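Local structure of extracellular solute-binding protein family 5 (Brucella melitensis, 4ONY) at residues E116-P121 against E166-F171. The protein probably binds peptides or similar solutes in the periplasm and delivers them to an ABC transporter for uptake. Sequence-based numbering, arbitrary orientation.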
loop_
_atom_site.group_PDB
_atom_site.type_symbol
_atom_site.label_atom_id
_atom_site.label_comp_id
_atom_site.label_asym_id
_atom_site.label_seq_id
_atom_site.Cartn_x
_atom_site.Cartn_y
_atom_site.Cartn_z
ATOM N N GLU A 116 -7.361 10.642 24.591
ATOM C CA GLU A 116 -6.610 10.442 25.819
ATOM C C GLU A 116 -6.223 8.959 25.979
ATOM O O GLU A 116 -7.047 8.088 25.792
ATOM C CB GLU A 116 -7.413 10.955 27.025
ATOM C CG GLU A 116 -6.718 10.738 28.380
ATOM C CD GLU A 116 -7.402 11.503 29.535
ATOM O OE1 GLU A 116 -8.407 12.186 29.308
ATOM O OE2 GLU A 116 -6.906 11.510 30.669
ATOM N N PHE A 117 -4.960 8.714 26.302
ATOM C CA PHE A 117 -4.391 7.370 26.409
ATOM C C PHE A 117 -3.939 7.168 27.813
ATOM O O PHE A 117 -3.377 8.100 28.426
ATOM C CB PHE A 117 -3.168 7.246 25.503
ATOM C CG PHE A 117 -3.463 7.496 24.051
ATOM C CD1 PHE A 117 -3.989 6.480 23.242
ATOM C CD2 PHE A 117 -3.205 8.734 23.482
ATOM C CE1 PHE A 117 -4.260 6.703 21.892
ATOM C CE2 PHE A 117 -3.501 8.964 22.155
ATOM C CZ PHE A 117 -4.014 7.951 21.351
ATOM N N THR A 118 -4.151 5.974 28.332
ATOM C CA THR A 118 -3.611 5.608 29.618
ATOM C C THR A 118 -2.647 4.469 29.376
ATOM O O THR A 118 -3.030 3.448 28.811
ATOM C CB THR A 118 -4.720 5.219 30.595
ATOM O OG1 THR A 118 -5.670 6.279 30.639
ATOM C CG2 THR A 118 -4.185 4.935 32.007
ATOM N N LEU A 119 -1.389 4.688 29.760
ATOM C CA LEU A 119 -0.325 3.724 29.537
ATOM C C LEU A 119 -0.471 2.521 30.459
ATOM O O LEU A 119 -0.975 2.627 31.574
ATOM C CB LEU A 119 1.044 4.352 29.777
ATOM C CG LEU A 119 1.368 5.611 28.953
ATOM C CD1 LEU A 119 2.742 6.163 29.335
ATOM C CD2 LEU A 119 1.320 5.263 27.485
ATOM N N ASN A 120 -0.034 1.381 29.955
ATOM C CA ASN A 120 -0.010 0.156 30.711
ATOM C C ASN A 120 1.084 0.242 31.781
ATOM O O ASN A 120 2.231 0.582 31.465
ATOM C CB ASN A 120 0.289 -0.988 29.742
ATOM C CG ASN A 120 0.097 -2.344 30.380
ATOM O OD1 ASN A 120 0.666 -2.624 31.465
ATOM N ND2 ASN A 120 -0.669 -3.199 29.723
ATOM N N PRO A 121 0.741 -0.020 33.042
ATOM C CA PRO A 121 1.799 0.164 34.071
ATOM C C PRO A 121 2.980 -0.801 33.961
ATOM O O PRO A 121 4.032 -0.533 34.529
ATOM C CB PRO A 121 1.061 -0.035 35.389
ATOM C CG PRO A 121 -0.200 -0.777 35.027
ATOM C CD PRO A 121 -0.564 -0.345 33.626
ATOM N N GLU A 166 -1.383 9.869 36.596
ATOM C CA GLU A 166 -0.072 9.279 36.769
ATOM C C GLU A 166 0.450 8.693 35.469
ATOM O O GLU A 166 1.636 8.819 35.190
ATOM C CB GLU A 166 -0.037 8.184 37.852
ATOM C CG GLU A 166 1.352 7.558 37.890
ATOM C CD GLU A 166 1.654 6.708 39.101
ATOM O OE1 GLU A 166 0.710 6.146 39.728
ATOM O OE2 GLU A 166 2.874 6.591 39.387
ATOM N N ARG A 167 -0.441 8.059 34.695
ATOM C CA ARG A 167 -0.069 7.371 33.481
ATOM C C ARG A 167 -0.922 7.791 32.285
ATOM O O ARG A 167 -0.952 7.064 31.296
ATOM C CB ARG A 167 -0.174 5.862 33.675
ATOM C CG ARG A 167 0.652 5.345 34.825
ATOM C CD ARG A 167 0.753 3.862 34.809
ATOM N NE ARG A 167 -0.552 3.275 34.627
ATOM C CZ ARG A 167 -1.460 3.136 35.592
ATOM N NH1 ARG A 167 -2.633 2.580 35.301
ATOM N NH2 ARG A 167 -1.205 3.541 36.844
ATOM N N SER A 168 -1.594 8.948 32.366
ATOM C CA SER A 168 -2.510 9.404 31.293
ATOM C C SER A 168 -2.045 10.649 30.565
ATOM O O SER A 168 -1.580 11.600 31.174
ATOM C CB SER A 168 -3.889 9.711 31.848
ATOM O OG SER A 168 -4.564 8.512 32.073
ATOM N N VAL A 169 -2.244 10.658 29.263
ATOM C CA VAL A 169 -1.867 11.779 28.434
ATOM C C VAL A 169 -2.975 12.116 27.457
ATOM O O VAL A 169 -3.502 11.255 26.776
ATOM C CB VAL A 169 -0.516 11.534 27.741
ATOM C CG1 VAL A 169 -0.538 10.288 26.822
ATOM C CG2 VAL A 169 -0.124 12.752 26.950
ATOM N N ARG A 170 -3.315 13.386 27.366
ATOM C CA ARG A 170 -4.377 13.844 26.481
ATOM C C ARG A 170 -3.860 14.780 25.387
ATOM O O ARG A 170 -3.115 15.702 25.665
ATOM C CB ARG A 170 -5.473 14.565 27.277
ATOM C CG ARG A 170 -6.565 15.098 26.362
ATOM C CD ARG A 170 -7.672 15.879 27.061
ATOM N NE ARG A 170 -8.549 14.996 27.818
ATOM C CZ ARG A 170 -9.886 15.109 27.919
ATOM N NH1 ARG A 170 -10.557 16.096 27.303
ATOM N NH2 ARG A 170 -10.573 14.232 28.660
ATOM N N PHE A 171 -4.259 14.517 24.148
ATOM C CA PHE A 171 -3.966 15.384 22.992
ATOM C C PHE A 171 -5.246 16.123 22.647
ATOM O O PHE A 171 -6.265 15.483 22.377
ATOM C CB PHE A 171 -3.583 14.524 21.770
ATOM C CG PHE A 171 -2.315 13.740 21.948
ATOM C CD1 PHE A 171 -2.292 12.579 22.692
ATOM C CD2 PHE A 171 -1.143 14.160 21.360
ATOM C CE1 PHE A 171 -1.114 11.855 22.851
ATOM C CE2 PHE A 171 0.030 13.454 21.523
ATOM C CZ PHE A 171 0.050 12.305 22.279
HETATM O O HOH W 1 -3.434 1.464 32.517
#
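Arg-167 gives the most surface to this contact, and it holds Leu-119 at both ends of the residue. Its backbone O accepts from Leu-119 N at 2.9 Å, and its side chain returns to the same residue. The Arg-167 side chain bends at chi3 (-48°), which turns the guanidinium over the end of strand 114-119. NE then donates to Leu-119 O at 3.1 Å. The oxygen lies at the guanidinium edge, in its plane, while NE sits well out of the carbonyl plane. A water joins Arg-167 NH1 to that same oxygen. Pro-121 lies over one face of the guanidinium, with its CB 3.8 Å from Arg-167 NE.

Glu-116 pairs with Arg-170 near the other end. The salt bridge is side-on, and both nitrogens reach one oxygen: Arg-170 NH2 lies 3.0 Å from Glu-116 OE1, and NE is slightly farther. The carboxylate and guanidinium planes are 69° apart. Glu-116 OE2 is instead hydrogen-bonded to Thr-164 OG1 of strand 158-165, and Trp-114 makes a cation-pi contact with Arg-170.

Between these ends, Phe-117 and Val-169 form an antiparallel hydrogen-bonded pair. On the face of Glu-116 and Arg-170, Thr-118 OG1 and Ser-168 OG are hydrogen-bonded at 2.9 Å. On the other face the Phe-117 and Phe-171 rings touch with their planes 81° apart, CD2 of Phe-117 lying 3.8 Å from CE1 of Phe-171. Ile-185 of helix 181-187 touches both rings.

The strands are central members of an antiparallel sheet, between strands 97-108 and 158-165. The face of Glu-116, Thr-118, Ser-168 and Arg-170 is polar and partly exposed, bound by charge and hydroxyls. That of Phe-117, Val-169 and Phe-171 is buried, apolar and packs against a helix.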